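Local coordinates for pyruvate kinase 1 (Trypanosoma brucei brucei, PDB 4KCT), which transfers phosphate from phosphoenolpyruvate to ADP to yield pyruvate and ATP, is probably activated by fructose 2,6-bisphosphate, and also has an intrinsic oxaloacetate decarboxylase activity, at residues P15-R20 and E353-T358; K395-L400 and Y413-P418; L409-R414 and N433-V438; V477-A482 and R494-P499. All blocks are in the same frame, centred on the assembly; numbering follows the deposited sequence.

Contact 1: residues P15-R20 and E353-T358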
# COMPACT_ATOMS: atom_id res chain seq x y z
N PRO A 15 -12.97 -19.55 -18.58
CA PRO A 15 -14.40 -19.70 -18.25
C PRO A 15 -14.84 -18.62 -17.26
O PRO A 15 -14.04 -18.17 -16.44
CB PRO A 15 -14.45 -21.09 -17.58
CG PRO A 15 -13.28 -21.83 -18.17
CD PRO A 15 -12.20 -20.78 -18.28
N VAL A 16 -16.06 -18.13 -17.43
CA VAL A 16 -16.58 -17.09 -16.55
C VAL A 16 -17.23 -17.71 -15.32
O VAL A 16 -17.43 -18.93 -15.27
CB VAL A 16 -17.58 -16.16 -17.29
CG1 VAL A 16 -16.86 -15.44 -18.42
CG2 VAL A 16 -18.77 -16.95 -17.83
N ALA A 17 -17.45 -16.89 -14.29
CA ALA A 17 -18.16 -17.33 -13.09
C ALA A 17 -19.43 -18.11 -13.45
O ALA A 17 -20.18 -17.70 -14.34
CB ALA A 17 -18.52 -16.12 -12.21
N LYS A 18 -19.73 -19.15 -12.68
CA LYS A 18 -20.95 -19.94 -12.90
C LYS A 18 -22.18 -19.29 -12.28
O LYS A 18 -23.29 -19.51 -12.72
CB LYS A 18 -20.79 -21.35 -12.35
CG LYS A 18 -19.78 -22.20 -13.10
CD LYS A 18 -19.67 -23.59 -12.49
CE LYS A 18 -18.89 -23.57 -11.19
NZ LYS A 18 -18.63 -24.94 -10.69
N HIS A 19 -21.99 -18.51 -11.20
CA HIS A 19 -23.14 -17.98 -10.47
C HIS A 19 -23.13 -16.48 -10.47
O HIS A 19 -22.24 -15.85 -9.91
CB HIS A 19 -23.15 -18.52 -9.04
CG HIS A 19 -22.97 -20.02 -8.97
ND1 HIS A 19 -23.83 -20.88 -9.56
CD2 HIS A 19 -21.91 -20.80 -8.46
CE1 HIS A 19 -23.36 -22.15 -9.43
NE2 HIS A 19 -22.18 -22.10 -8.77
N ARG A 20 -24.11 -15.89 -11.12
CA ARG A 20 -24.13 -14.45 -11.33
C ARG A 20 -24.41 -13.79 -9.97
O ARG A 20 -25.40 -14.13 -9.32
CB ARG A 20 -25.24 -14.08 -12.33
CG ARG A 20 -25.53 -12.58 -12.43
CD ARG A 20 -26.32 -12.29 -13.71
NE ARG A 20 -27.52 -13.13 -13.84
CZ ARG A 20 -28.65 -12.90 -13.16
NH1 ARG A 20 -28.73 -11.83 -12.37
NH2 ARG A 20 -29.73 -13.62 -13.40
N GLU A 353 -19.59 -11.39 -17.03
CA GLU A 353 -18.25 -11.06 -17.51
C GLU A 353 -17.58 -10.03 -16.59
O GLU A 353 -16.40 -10.16 -16.26
CB GLU A 353 -18.27 -10.51 -18.95
CG GLU A 353 -18.57 -11.54 -20.01
CD GLU A 353 -17.42 -12.50 -20.25
OE1 GLU A 353 -17.66 -13.53 -20.90
OE2 GLU A 353 -16.27 -12.17 -19.91
N ALA A 354 -18.30 -8.96 -16.26
CA ALA A 354 -17.77 -7.91 -15.37
C ALA A 354 -17.39 -8.47 -13.99
O ALA A 354 -16.30 -8.24 -13.51
CB ALA A 354 -18.80 -6.79 -15.21
N GLN A 355 -18.29 -9.24 -13.40
CA GLN A 355 -18.01 -10.00 -12.17
C GLN A 355 -16.74 -10.85 -12.26
O GLN A 355 -15.86 -10.76 -11.40
CB GLN A 355 -19.22 -10.90 -11.86
CG GLN A 355 -19.03 -11.91 -10.73
CD GLN A 355 -20.23 -12.82 -10.59
OE1 GLN A 355 -21.32 -12.51 -11.08
NE2 GLN A 355 -20.04 -13.95 -9.90
N SER A 356 -16.57 -11.56 -13.38
CA SER A 356 -15.41 -12.45 -13.55
C SER A 356 -14.11 -11.66 -13.72
O SER A 356 -13.03 -12.17 -13.51
CB SER A 356 -15.61 -13.38 -14.77
OG SER A 356 -16.82 -14.14 -14.65
N ALA A 357 -14.24 -10.43 -14.21
CA ALA A 357 -13.09 -9.54 -14.38
C ALA A 357 -12.73 -8.73 -13.12
O ALA A 357 -11.76 -7.97 -13.13
CB ALA A 357 -13.32 -8.60 -15.57
N THR A 358 -13.52 -8.88 -12.07
CA THR A 358 -13.34 -8.08 -10.85
C THR A 358 -12.22 -8.70 -10.00
O THR A 358 -12.15 -9.91 -9.85
CB THR A 358 -14.64 -8.03 -10.05
OG1 THR A 358 -15.67 -7.43 -10.87
CG2 THR A 358 -14.46 -7.22 -8.74

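Contact 2: residues K395-L400 and Y413-P418. With FDP (2,6-di-O-phosphono-beta-D-fructofuranose), chain F.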
# COMPACT_ATOMS: atom_id res chain seq x y z
N LYS A 395 -16.82 -22.23 -1.58
CA LYS A 395 -17.70 -22.11 -2.75
C LYS A 395 -19.05 -21.46 -2.44
O LYS A 395 -19.75 -20.97 -3.35
CB LYS A 395 -17.90 -23.49 -3.41
CG LYS A 395 -16.62 -24.01 -4.03
CD LYS A 395 -16.88 -25.06 -5.08
CE LYS A 395 -15.58 -25.46 -5.74
NZ LYS A 395 -15.68 -26.83 -6.32
N ALA A 396 -19.38 -21.38 -1.16
CA ALA A 396 -20.56 -20.64 -0.75
C ALA A 396 -20.45 -20.18 0.68
O ALA A 396 -19.69 -20.75 1.48
CB ALA A 396 -21.84 -21.50 -0.93
N MET A 397 -21.28 -19.21 1.04
CA MET A 397 -21.50 -18.88 2.42
C MET A 397 -22.97 -19.11 2.71
O MET A 397 -23.79 -19.11 1.79
CB MET A 397 -21.15 -17.41 2.65
CG MET A 397 -19.68 -17.08 2.29
SD MET A 397 -19.29 -15.35 2.65
CE MET A 397 -19.36 -15.33 4.46
N LEU A 398 -23.29 -19.30 3.97
CA LEU A 398 -24.66 -19.56 4.39
C LEU A 398 -24.90 -18.69 5.62
O LEU A 398 -24.07 -18.66 6.53
CB LEU A 398 -24.79 -21.05 4.77
CG LEU A 398 -26.07 -21.54 5.44
CD1 LEU A 398 -27.27 -21.19 4.59
CD2 LEU A 398 -25.97 -23.06 5.58
N VAL A 399 -26.00 -17.92 5.62
CA VAL A 399 -26.32 -17.04 6.75
C VAL A 399 -27.80 -17.20 7.10
O VAL A 399 -28.65 -17.35 6.21
CB VAL A 399 -25.99 -15.55 6.44
CG1 VAL A 399 -26.77 -15.05 5.19
CG2 VAL A 399 -26.25 -14.64 7.66
N LEU A 400 -28.10 -17.29 8.40
CA LEU A 400 -29.51 -17.22 8.87
C LEU A 400 -29.90 -15.77 9.10
O LEU A 400 -29.20 -15.04 9.82
CB LEU A 400 -29.68 -18.01 10.18
CG LEU A 400 -29.92 -19.52 10.02
CD1 LEU A 400 -28.93 -20.12 9.03
CD2 LEU A 400 -29.82 -20.23 11.37
N TYR A 413 -19.43 -6.95 2.25
CA TYR A 413 -17.99 -7.25 2.14
C TYR A 413 -17.63 -8.00 0.86
O TYR A 413 -16.45 -8.29 0.61
CB TYR A 413 -17.46 -7.97 3.39
CG TYR A 413 -17.38 -7.02 4.57
CD1 TYR A 413 -16.33 -6.08 4.64
CD2 TYR A 413 -18.50 -6.81 5.38
CE1 TYR A 413 -16.30 -5.12 5.66
CE2 TYR A 413 -18.50 -5.80 6.35
CZ TYR A 413 -17.41 -4.95 6.46
OH TYR A 413 -17.43 -3.92 7.38
N ARG A 414 -18.61 -8.15 -0.03
CA ARG A 414 -18.33 -8.50 -1.42
C ARG A 414 -17.54 -9.84 -1.55
O ARG A 414 -16.46 -9.87 -2.14
CB ARG A 414 -17.55 -7.36 -2.11
CG ARG A 414 -18.36 -6.05 -2.30
CD ARG A 414 -19.82 -6.32 -2.60
NE ARG A 414 -20.50 -5.23 -3.33
CZ ARG A 414 -21.80 -4.94 -3.20
NH1 ARG A 414 -22.38 -4.07 -4.04
NH2 ARG A 414 -22.56 -5.62 -2.33
N PRO A 415 -18.05 -10.93 -0.96
CA PRO A 415 -17.44 -12.22 -1.27
C PRO A 415 -17.51 -12.53 -2.77
O PRO A 415 -18.31 -11.92 -3.50
CB PRO A 415 -18.31 -13.22 -0.47
CG PRO A 415 -19.64 -12.55 -0.33
CD PRO A 415 -19.30 -11.07 -0.18
N ASN A 416 -16.71 -13.51 -3.23
CA ASN A 416 -16.76 -13.86 -4.65
C ASN A 416 -17.66 -15.08 -4.91
O ASN A 416 -17.67 -15.63 -6.00
CB ASN A 416 -15.35 -14.07 -5.22
CG ASN A 416 -14.67 -15.27 -4.61
OD1 ASN A 416 -15.31 -16.07 -3.93
ND2 ASN A 416 -13.40 -15.49 -4.98
N CYS A 417 -18.36 -15.55 -3.87
CA CYS A 417 -19.20 -16.77 -3.99
C CYS A 417 -20.64 -16.40 -3.66
O CYS A 417 -20.87 -15.35 -3.09
CB CYS A 417 -18.72 -17.86 -3.02
SG CYS A 417 -18.65 -17.31 -1.29
N PRO A 418 -21.59 -17.34 -3.87
CA PRO A 418 -22.98 -17.09 -3.48
C PRO A 418 -23.15 -16.98 -1.96
O PRO A 418 -22.40 -17.62 -1.18
CB PRO A 418 -23.72 -18.33 -4.00
CG PRO A 418 -22.86 -18.84 -5.11
CD PRO A 418 -21.45 -18.57 -4.67
P1 FDP F . -32.40 -16.76 15.19
O1P FDP F . -31.50 -17.97 15.15
O2P FDP F . -33.50 -16.84 14.16
O3P FDP F . -32.85 -16.33 16.58
O1 FDP F . -31.30 -14.26 17.23
C1 FDP F . -30.22 -15.01 16.68
C2 FDP F . -30.29 -14.92 15.16
O2 FDP F . -31.51 -15.51 14.62
C3 FDP F . -29.08 -15.54 14.47
O3 FDP F . -29.13 -16.97 14.48
C4 FDP F . -29.24 -14.99 13.06
O4 FDP F . -28.05 -15.11 12.27
C5 FDP F . -29.60 -13.54 13.37
O5 FDP F . -30.22 -13.56 14.70
C6 FDP F . -30.56 -12.99 12.32
O6 FDP F . -30.60 -11.57 12.48
P2 FDP F . -31.26 -10.67 11.31
O4P FDP F . -30.33 -10.84 10.10
O5P FDP F . -32.62 -11.27 11.12
O6P FDP F . -31.25 -9.26 11.86

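Contact 3: residues L409-R414 and N433-V438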
# COMPACT_ATOMS: atom_id res chain seq x y z
N LEU A 409 -25.25 -7.51 5.43
CA LEU A 409 -23.97 -7.25 6.08
C LEU A 409 -22.84 -8.12 5.51
O LEU A 409 -21.71 -7.67 5.38
CB LEU A 409 -24.10 -7.48 7.60
CG LEU A 409 -23.10 -6.80 8.53
CD1 LEU A 409 -22.89 -5.31 8.18
CD2 LEU A 409 -23.58 -6.96 9.99
N ILE A 410 -23.13 -9.37 5.20
CA ILE A 410 -22.18 -10.21 4.48
C ILE A 410 -21.94 -9.76 3.04
O ILE A 410 -20.79 -9.62 2.61
CB ILE A 410 -22.62 -11.67 4.47
CG1 ILE A 410 -22.61 -12.22 5.91
CG2 ILE A 410 -21.71 -12.50 3.55
CD1 ILE A 410 -23.16 -13.64 6.00
N SER A 411 -23.02 -9.44 2.34
CA SER A 411 -22.89 -8.90 0.96
C SER A 411 -22.09 -7.60 0.92
O SER A 411 -21.37 -7.32 -0.05
CB SER A 411 -24.28 -8.70 0.33
OG SER A 411 -24.15 -8.26 -1.03
N LYS A 412 -22.17 -6.81 1.99
CA LYS A 412 -21.44 -5.55 2.05
C LYS A 412 -19.93 -5.81 1.79
O LYS A 412 -19.24 -4.97 1.20
CB LYS A 412 -21.63 -4.91 3.43
CG LYS A 412 -20.66 -3.80 3.75
CD LYS A 412 -21.00 -3.18 5.12
CE LYS A 412 -20.10 -1.97 5.39
NZ LYS A 412 -20.44 -1.31 6.68
N TYR A 413 -19.43 -6.95 2.25
CA TYR A 413 -17.99 -7.25 2.14
C TYR A 413 -17.63 -8.00 0.86
O TYR A 413 -16.45 -8.29 0.61
CB TYR A 413 -17.46 -7.97 3.39
CG TYR A 413 -17.38 -7.02 4.57
CD1 TYR A 413 -16.33 -6.08 4.64
CD2 TYR A 413 -18.50 -6.81 5.38
CE1 TYR A 413 -16.30 -5.12 5.66
CE2 TYR A 413 -18.50 -5.80 6.35
CZ TYR A 413 -17.41 -4.95 6.46
OH TYR A 413 -17.43 -3.92 7.38
N ARG A 414 -18.61 -8.15 -0.03
CA ARG A 414 -18.33 -8.50 -1.42
C ARG A 414 -17.54 -9.84 -1.55
O ARG A 414 -16.46 -9.87 -2.14
CB ARG A 414 -17.55 -7.36 -2.11
CG ARG A 414 -18.36 -6.05 -2.30
CD ARG A 414 -19.82 -6.32 -2.60
NE ARG A 414 -20.50 -5.23 -3.33
CZ ARG A 414 -21.80 -4.94 -3.20
NH1 ARG A 414 -22.38 -4.07 -4.04
NH2 ARG A 414 -22.56 -5.62 -2.33
N ASN A 433 -33.53 -9.67 -3.04
CA ASN A 433 -33.29 -9.63 -4.50
C ASN A 433 -32.55 -8.38 -4.97
O ASN A 433 -32.04 -8.36 -6.12
CB ASN A 433 -34.61 -9.73 -5.29
CG ASN A 433 -35.10 -11.17 -5.46
OD1 ASN A 433 -34.43 -11.97 -6.07
ND2 ASN A 433 -36.34 -11.42 -5.06
N VAL A 434 -32.53 -7.31 -4.17
CA VAL A 434 -31.68 -6.17 -4.55
C VAL A 434 -30.25 -6.20 -3.99
O VAL A 434 -29.51 -5.25 -4.13
CB VAL A 434 -32.32 -4.80 -4.27
CG1 VAL A 434 -33.58 -4.62 -5.09
CG2 VAL A 434 -32.62 -4.64 -2.78
N THR A 435 -29.85 -7.33 -3.40
CA THR A 435 -28.58 -7.37 -2.72
C THR A 435 -27.64 -8.35 -3.38
O THR A 435 -28.00 -9.51 -3.63
CB THR A 435 -28.77 -7.71 -1.23
OG1 THR A 435 -29.26 -6.53 -0.56
CG2 THR A 435 -27.46 -8.11 -0.60
N ARG A 436 -26.45 -7.86 -3.76
CA ARG A 436 -25.52 -8.66 -4.56
C ARG A 436 -25.26 -10.03 -3.91
O ARG A 436 -24.97 -10.10 -2.70
CB ARG A 436 -24.20 -7.89 -4.72
CG ARG A 436 -23.16 -8.57 -5.62
CD ARG A 436 -21.87 -7.73 -5.65
NE ARG A 436 -20.83 -8.35 -6.47
CZ ARG A 436 -19.96 -9.26 -6.02
NH1 ARG A 436 -19.08 -9.78 -6.86
NH2 ARG A 436 -19.98 -9.65 -4.74
N SER A 437 -25.25 -11.09 -4.74
CA SER A 437 -24.77 -12.46 -4.33
C SER A 437 -25.78 -13.34 -3.60
O SER A 437 -25.56 -14.54 -3.46
CB SER A 437 -23.50 -12.39 -3.47
OG SER A 437 -22.55 -11.57 -4.09
N VAL A 438 -26.81 -12.74 -3.01
CA VAL A 438 -27.68 -13.45 -2.08
C VAL A 438 -28.69 -14.29 -2.83
O VAL A 438 -29.20 -13.85 -3.88
CB VAL A 438 -28.42 -12.49 -1.11
CG1 VAL A 438 -29.41 -13.26 -0.24
CG2 VAL A 438 -27.41 -11.78 -0.22
O HOH W 1 -21.70 -9.33 -2.50

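Contact 4: residues V477-A482 and R494-P499. With FDP (2,6-di-O-phosphono-beta-D-fructofuranose), chain F.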
# COMPACT_ATOMS: atom_id res chain seq x y z
N VAL A 477 -18.04 -24.65 3.29
CA VAL A 477 -19.01 -23.55 3.28
C VAL A 477 -18.83 -22.75 4.56
O VAL A 477 -18.54 -23.33 5.61
CB VAL A 477 -20.44 -24.09 3.23
CG1 VAL A 477 -21.45 -22.96 3.43
CG2 VAL A 477 -20.70 -24.76 1.89
N VAL A 478 -18.88 -21.42 4.47
CA VAL A 478 -18.76 -20.58 5.66
C VAL A 478 -20.16 -20.27 6.17
O VAL A 478 -21.00 -19.76 5.42
CB VAL A 478 -17.99 -19.26 5.37
CG1 VAL A 478 -17.88 -18.42 6.68
CG2 VAL A 478 -16.60 -19.58 4.80
N VAL A 479 -20.42 -20.60 7.44
CA VAL A 479 -21.79 -20.59 7.97
C VAL A 479 -21.87 -19.59 9.12
O VAL A 479 -21.14 -19.71 10.10
CB VAL A 479 -22.19 -21.97 8.50
CG1 VAL A 479 -23.61 -21.96 9.07
CG2 VAL A 479 -22.03 -23.02 7.41
N VAL A 480 -22.80 -18.66 9.02
CA VAL A 480 -22.88 -17.55 9.96
C VAL A 480 -24.28 -17.54 10.60
O VAL A 480 -25.30 -17.51 9.88
CB VAL A 480 -22.66 -16.20 9.24
CG1 VAL A 480 -22.90 -15.02 10.20
CG2 VAL A 480 -21.24 -16.15 8.62
N HIS A 481 -24.33 -17.57 11.93
CA HIS A 481 -25.58 -17.35 12.68
C HIS A 481 -25.22 -17.11 14.13
O HIS A 481 -24.06 -16.83 14.43
CB HIS A 481 -26.56 -18.53 12.53
CG HIS A 481 -25.95 -19.89 12.83
ND1 HIS A 481 -25.72 -20.34 14.10
CD2 HIS A 481 -25.62 -20.95 11.98
CE1 HIS A 481 -25.22 -21.60 14.05
NE2 HIS A 481 -25.19 -21.99 12.76
N ALA A 482 -26.18 -17.22 15.05
CA ALA A 482 -25.83 -17.03 16.48
C ALA A 482 -25.52 -18.37 17.15
O ALA A 482 -25.84 -19.44 16.60
CB ALA A 482 -26.93 -16.30 17.23
N ARG A 494 -18.62 -20.44 11.30
CA ARG A 494 -18.05 -21.82 11.32
C ARG A 494 -17.65 -22.14 9.88
O ARG A 494 -18.38 -21.79 8.95
CB ARG A 494 -19.13 -22.84 11.69
CG ARG A 494 -19.64 -22.75 13.11
CD ARG A 494 -20.54 -23.92 13.38
NE ARG A 494 -21.89 -23.76 12.84
CZ ARG A 494 -22.70 -24.80 12.62
NH1 ARG A 494 -22.27 -26.03 12.88
NH2 ARG A 494 -23.95 -24.60 12.25
N LEU A 495 -16.59 -22.91 9.71
CA LEU A 495 -16.31 -23.54 8.42
C LEU A 495 -16.77 -24.97 8.49
O LEU A 495 -16.32 -25.71 9.34
CB LEU A 495 -14.81 -23.52 8.10
CG LEU A 495 -14.08 -22.18 8.10
CD1 LEU A 495 -12.91 -22.16 7.11
CD2 LEU A 495 -15.02 -21.03 7.86
N ILE A 496 -17.66 -25.36 7.58
CA ILE A 496 -18.24 -26.70 7.58
C ILE A 496 -17.96 -27.35 6.23
O ILE A 496 -18.09 -26.69 5.19
CB ILE A 496 -19.75 -26.61 7.82
CG1 ILE A 496 -20.00 -26.13 9.25
CG2 ILE A 496 -20.42 -27.97 7.60
CD1 ILE A 496 -21.45 -25.78 9.51
N TYR A 497 -17.54 -28.60 6.23
CA TYR A 497 -17.47 -29.38 5.00
C TYR A 497 -18.83 -29.99 4.69
O TYR A 497 -19.42 -30.66 5.54
CB TYR A 497 -16.45 -30.52 5.13
CG TYR A 497 -15.05 -30.05 5.12
CD1 TYR A 497 -14.38 -29.81 6.32
CD2 TYR A 497 -14.39 -29.81 3.93
CE1 TYR A 497 -13.07 -29.36 6.31
CE2 TYR A 497 -13.10 -29.31 3.91
CZ TYR A 497 -12.44 -29.10 5.10
OH TYR A 497 -11.14 -28.68 5.07
N LEU A 498 -19.27 -29.89 3.45
CA LEU A 498 -20.52 -30.51 3.05
C LEU A 498 -20.41 -32.00 3.13
O LEU A 498 -19.43 -32.58 2.65
CB LEU A 498 -20.90 -30.13 1.64
CG LEU A 498 -21.51 -28.76 1.51
CD1 LEU A 498 -21.68 -28.47 0.04
CD2 LEU A 498 -22.84 -28.71 2.23
N PRO A 499 -21.37 -32.63 3.82
CA PRO A 499 -21.41 -34.09 3.95
C PRO A 499 -21.85 -34.76 2.65
O PRO A 499 -22.43 -34.11 1.74
CB PRO A 499 -22.45 -34.31 5.06
CG PRO A 499 -23.33 -33.11 5.00
CD PRO A 499 -22.50 -31.96 4.50
OXT PRO A 499 -21.58 -35.94 2.44
P1 FDP F . -32.40 -16.76 15.19
O1P FDP F . -31.50 -17.97 15.15
O2P FDP F . -33.50 -16.84 14.16
O3P FDP F . -32.85 -16.33 16.58
O1 FDP F . -31.30 -14.26 17.23
C1 FDP F . -30.22 -15.01 16.68
C2 FDP F . -30.29 -14.92 15.16
O2 FDP F . -31.51 -15.51 14.62
C3 FDP F . -29.08 -15.54 14.47
O3 FDP F . -29.13 -16.97 14.48
C4 FDP F . -29.24 -14.99 13.06
O4 FDP F . -28.05 -15.11 12.27
C5 FDP F . -29.60 -13.54 13.37
O5 FDP F . -30.22 -13.56 14.70
C6 FDP F . -30.56 -12.99 12.32
O6 FDP F . -30.60 -11.57 12.48
P2 FDP F . -31.26 -10.67 11.31
O4P FDP F . -30.33 -10.84 10.10
O5P FDP F . -32.62 -11.27 11.12
O6P FDP F . -31.25 -9.26 11.86
O HOH W 2 -22.37 -20.63 12.53

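Contact 1: residues P15-R20 and E353-T358
S356 and Q355, on the final turn of the long helix 340-356, bond at A17 and H19 to the loop that leads into strand 23-27, the first of the TIM barrel. The S356 hydroxyl has two partners. A17 N reaches S356 OG at 2.8 Å with an N-H...O angle of 168°, while the same OG also bonds to V352 O one turn back along the helix. With chi1 at -56°, OG stands beside its own backbone N, within range of that carbonyl and still turned to the incoming chain. Because helix 340-356 follows the eighth barrel strand and strand 23-27 is the first, the contact ties together the two ends of the barrel domain on its outer surface. Q355 contributes with both ends of its amide. Its extended chain places Q355 NE2 2.9 Å from H19 O, with the acceptor close to the amide plane, and OE1 accepts from A21 N; two backbone partners two residues apart thus fix which way the amide is flipped. A17 CB packs beside this group, 3.5 Å from Q355 NE2, and R20 CA lies 3.4 Å from Q355 OE1. Before them in both segments, the side chains of V16 and E353 cross at about a right angle, V16 CG1 resting 3.2 Å from E353 OE1, an oxygen engaged in a salt bridge with K274 of the second subunit.

Contact 2: residues K395-L400 and Y413-P418
M397 and P418 supply the hydrogen bond of this contact: M397 N lies 3.0 Å from P418 O, and the N-H...O angle is 169°. The same oxygen receives a weaker CH...O approach from A396 CA at 3.6 Å. Apolar packing is concentrated on the M397 side chain. M397 SD meets P415 CB at 3.9 Å, the thioether crossing the proline ring at about a right angle, while nearer the backbone M397 CG touches C417 SG at 3.7 Å. C417 has chi1 56°, which sets its sulfur between backbone N and carbonyl carbon and turns it to the strand. Close carbon-oxygen packing finishes the contact, K395 O lying 3.2 Å from P418 CD. At the other end of the strand, L400 O accepts a 2.7 Å hydrogen bond from O4 of the bound fructose 2,6-bisphosphate. The segments belong to one beta-alpha-beta crossover, strand 396-400 through helix 405-412 to strand 419-423: M397 pairs with I420 on one side, A396 and L398 bond to V478 on the other, and M397 packs against I410 of helix 405-412 and A385 of helix 377-392.

Contact 3: residues L409-R414 and N433-V438
S411, on the last turn of helix 405-412, faces the type II beta turn T435-V438, S411 CA lying 6.1 Å from R436 CA. S411 OG donates to R436 O at 2.6 Å, in the carbonyl plane and on a lone pair; chi1 of -176° swings the hydroxyl from its backbone N out to the turn. One water donates to S411 OG and S437 OG and accepts from R436 NH2 at 2.8 Å, stitching the serines to the arginine. Packing is tight where S411 CB meets T435 CG2 at 3.4 Å. The aliphatic part of R436 covers one face of the R414 guanidinium: CD lies 3.6 Å above its plane, over its centre, while the guanidinium planes are 37° apart. R414 NH2 bonds to S411 O at 3.1 Å from above the carbonyl plane, on the opposite face from R414 N. The like charges, R414 NE and R436 NE 4.4 Å apart, are probably eased by D326, which forms a salt bridge with R414 and accepts from R436 N; R414 NH1 holds G324 O, and R436 NH2 bonds to P415 O. I419 of strand 419-423 packs against I410, S411 and S437, while D326 precedes barrel strand 327-330.

Contact 4: residues V477-A482 and R494-P499
V479 O is gripped by two donors, R494 N at 2.9 Å and a water, and that water accepts from R494 NE at 3.2 Å, so R494 engages one carbonyl directly by its backbone and through water by its side chain. The reciprocal bond from V479 N to R494 O and the pair between V477 and I496 complete the hairpin of strands 476-481 and 492-497; the N-to-C directions of segments 477-481 and 494-497 lie 135° apart, short of exactly antiparallel. V478 and L495, the non-hydrogen-bonded pair, lie side by side, V478 CG2 3.7 Å from L495 CD2. On the other face V479 CG2 meets I496 CD1 at 3.5 Å, and that methyl lies over the centre of the R494 guanidinium. The guanidinium is turned 71° from the H481 ring: R494 NH2 donates to H481 NE2 at 2.9 Å almost in the imidazole plane, while NE2 is tilted from the guanidinium plane. H481 ND1 donates its N-H to A482 O at 2.7 Å, the oxygen lying in the ring plane. A482 N donates a hydrogen bond to O3 of fructose 2,6-bisphosphate at 3.0 Å. R494 NH1 forms a salt bridge with D483 of the third subunit. With ND1 donating and NE2 accepting from a cationic arginine, the imidazole is probably neutral; its ring and the R494 guanidinium join the ligand-binding end of strand 476-481 to the third-subunit interface.

In the fold
Contact 1 lies at the surface and joins the two ends of the barrel domain through serine and glutamine side chains bonded to backbone; contacts 2, 3 and 4 are buried in the alpha/beta domain. Contacts 2 and 4 hold neighbouring sheet strands, 396-400 and 476-481, and each has an end at the bound fructose 2,6-bisphosphate, but contact 2 is mostly apolar whereas contact 4 is a backbone ladder with a histidine-arginine edge. Contact 3 shares Y413 and R414 with contact 2, and its chemistry is a serine-to-carbonyl bond, a bridging water and two packed arginines, with D326 of the barrel domain as acidic partner. H19 packs on P418, linking contacts 1 and 2. Contacts 1 and 4 border different subunits.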